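Local coordinates for protein intramolecular trans-sialidase (Macrobdella decora, PDB 3SLI) that cleaves sialic acid from sialoglycoconjugates by intramolecular trans-glycosylation, releasing it as 2,7-anhydro-Neu5Ac, at residues I39-K44 with G173-Y178. Residues are numbered along the deposited sequence; the frame is centred on the assembly and turned at random.
Sequences IILSYK and GDIKVY
Ile40 and Lys176 form a hydrogen-bonded antiparallel pair in one sheet of a concanavalin-like beta sandwich, the N-terminal domain of this sialidase. The evidence is a reciprocal pair of backbone bonds, Ile40 N to Lys176 O and Lys176 N to Ile40 O, each 3.0 Å, and strand directions 168° apart. The inward face carries Ile39, Leu41, Ile175 and Val177. Here the side chains of Ile39 and Val177 lie side by side, Ile39 CG1 resting 4.2 Å from Val177 CG1, while Ile175 CD1 reaches obliquely along the face to Ile39 CG2. Ile175 stands with its CG1 anti to the backbone nitrogen, which lays that branch against Leu41 CB. From strand 51-58 in the facing sheet, Phe55 packs on Ile39 and Ile175, and Leu54 on Leu41, closing the sandwich core.

On the other face Ile40 CG2 serves as a small knob set against the seam where Lys176 CB and the Tyr178 ring edge adjoin, 3.9 Å from CB and 4.0 Å from CE1, near the ring plane. The rest of Ile40 leads away toward Ala190 and Thr191 of helix 184-191, which lies over this side.

Further along, Gly173 and Asp174 both face Ser42, the signature of a classic beta bulge. Ser42 O receives weak bonds from both of their nitrogens, the Gly173 one strongly bent at 121°, whereas Ser42 N gives Asp174 O a sound 2.8 Å bond. On the face of Ile40 and Ser42, Lys176 bends back at the end of its chain to form a salt bridge with Asp174, whose OD1 accepts a hydrogen bond from Asn10 ND2. NZ meets OD2 from the syn side but 25° out of the carboxylate plane, and a water donates both to that OD2 and to Ile40 O, 2.8 Å from each.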
loop_
_atom_site.group_PDB
_atom_site.type_symbol
_atom_site.label_atom_id
_atom_site.label_comp_id
_atom_site.label_asym_id
_atom_site.label_seq_id
_atom_site.Cartn_x
_atom_site.Cartn_y
_atom_site.Cartn_z
ATOM N N ILE A 39 15.367 26.539 6.347
ATOM C CA ILE A 39 14.112 27.260 6.193
ATOM C C ILE A 39 13.016 26.347 6.695
ATOM O O ILE A 39 12.970 25.168 6.344
ATOM C CB ILE A 39 13.774 27.641 4.727
ATOM C CG1 ILE A 39 14.826 28.588 4.142
ATOM C CG2 ILE A 39 12.407 28.311 4.671
ATOM C CD1 ILE A 39 15.919 27.879 3.387
ATOM N N ILE A 40 12.184 26.868 7.579
ATOM C CA ILE A 40 11.081 26.087 8.094
ATOM C C ILE A 40 9.830 26.933 8.016
ATOM O O ILE A 40 9.834 28.112 8.391
ATOM C CB ILE A 40 11.346 25.551 9.535
ATOM C CG1 ILE A 40 10.047 25.042 10.156
ATOM C CG2 ILE A 40 11.996 26.600 10.400
ATOM C CD1 ILE A 40 10.267 23.931 11.118
ATOM N N LEU A 41 8.773 26.361 7.455
ATOM C CA LEU A 41 7.535 27.098 7.344
ATOM C C LEU A 41 6.280 26.259 7.459
ATOM O O LEU A 41 6.270 25.063 7.152
ATOM C CB LEU A 41 7.500 27.958 6.073
ATOM C CG LEU A 41 7.492 27.428 4.641
ATOM C CD1 LEU A 41 7.026 28.567 3.751
ATOM C CD2 LEU A 41 8.871 26.958 4.203
ATOM N N SER A 42 5.248 26.908 7.979
ATOM C CA SER A 42 3.931 26.331 8.187
ATOM C C SER A 42 3.046 27.004 7.139
ATOM O O SER A 42 3.066 28.225 7.012
ATOM C CB SER A 42 3.459 26.707 9.599
ATOM O OG SER A 42 2.177 26.186 9.893
ATOM N N TYR A 43 2.270 26.229 6.388
ATOM C CA TYR A 43 1.407 26.820 5.359
ATOM C C TYR A 43 0.105 26.051 5.210
ATOM O O TYR A 43 0.016 24.885 5.601
ATOM C CB TYR A 43 2.113 26.817 3.990
ATOM C CG TYR A 43 2.121 25.444 3.341
ATOM C CD1 TYR A 43 3.128 24.530 3.630
ATOM C CD2 TYR A 43 1.064 25.024 2.511
ATOM C CE1 TYR A 43 3.085 23.228 3.130
ATOM C CE2 TYR A 43 1.012 23.720 2.009
ATOM C CZ TYR A 43 2.025 22.831 2.325
ATOM O OH TYR A 43 1.982 21.533 1.881
ATOM N N LYS A 44 -0.866 26.697 4.572
ATOM C CA LYS A 44 -2.171 26.112 4.276
ATOM C C LYS A 44 -2.484 26.536 2.842
ATOM O O LYS A 44 -2.625 27.728 2.571
ATOM C CB LYS A 44 -3.246 26.657 5.225
ATOM C CG LYS A 44 -4.650 26.222 4.862
ATOM C CD LYS A 44 -5.660 26.579 5.939
ATOM C CE LYS A 44 -5.878 28.072 6.046
ATOM N NZ LYS A 44 -6.860 28.382 7.133
ATOM N N GLY A 173 1.504 30.305 7.555
ATOM C CA GLY A 173 1.311 30.449 8.987
ATOM C C GLY A 173 2.528 31.019 9.686
ATOM O O GLY A 173 2.413 31.900 10.544
ATOM N N ASP A 174 3.705 30.548 9.290
ATOM C CA ASP A 174 4.937 31.006 9.896
ATOM C C ASP A 174 6.117 30.610 9.028
ATOM O O ASP A 174 6.058 29.614 8.307
ATOM C CB ASP A 174 5.091 30.362 11.284
ATOM C CG ASP A 174 6.102 31.080 12.162
ATOM O OD1 ASP A 174 5.722 32.081 12.816
ATOM O OD2 ASP A 174 7.274 30.645 12.201
ATOM N N ILE A 175 7.158 31.434 9.049
ATOM C CA ILE A 175 8.385 31.145 8.329
ATOM C C ILE A 175 9.562 31.677 9.138
ATOM O O ILE A 175 9.496 32.771 9.699
ATOM C CB ILE A 175 8.435 31.740 6.890
ATOM C CG1 ILE A 175 9.750 31.316 6.222
ATOM C CG2 ILE A 175 8.297 33.265 6.907
ATOM C CD1 ILE A 175 9.929 31.815 4.815
ATOM N N LYS A 176 10.600 30.859 9.240
ATOM C CA LYS A 176 11.827 31.200 9.948
ATOM C C LYS A 176 12.968 30.773 9.043
ATOM O O LYS A 176 12.987 29.639 8.547
ATOM C CB LYS A 176 11.930 30.442 11.276
ATOM C CG LYS A 176 11.039 30.968 12.386
ATOM C CD LYS A 176 11.185 30.113 13.633
ATOM C CE LYS A 176 10.441 30.720 14.816
ATOM N NZ LYS A 176 8.978 30.880 14.564
ATOM N N VAL A 177 13.887 31.697 8.789
ATOM C CA VAL A 177 15.043 31.433 7.942
ATOM C C VAL A 177 16.284 31.588 8.822
ATOM O O VAL A 177 16.490 32.658 9.412
ATOM C CB VAL A 177 15.121 32.451 6.767
ATOM C CG1 VAL A 177 16.283 32.118 5.848
ATOM C CG2 VAL A 177 13.815 32.469 5.990
ATOM N N TYR A 178 17.075 30.516 8.925
ATOM C CA TYR A 178 18.312 30.473 9.719
ATOM C C TYR A 178 19.529 30.394 8.806
ATOM O O TYR A 178 19.494 29.718 7.780
ATOM C CB TYR A 178 18.352 29.210 10.585
ATOM C CG TYR A 178 17.258 29.083 11.607
ATOM C CD1 TYR A 178 15.977 28.680 11.238
ATOM C CD2 TYR A 178 17.509 29.340 12.957
ATOM C CE1 TYR A 178 14.967 28.535 12.187
ATOM C CE2 TYR A 178 16.512 29.198 13.915
ATOM C CZ TYR A 178 15.244 28.796 13.524
ATOM O OH TYR A 178 14.250 28.657 14.468
HETATM O O HOH W 1 8.475 28.575 10.787
#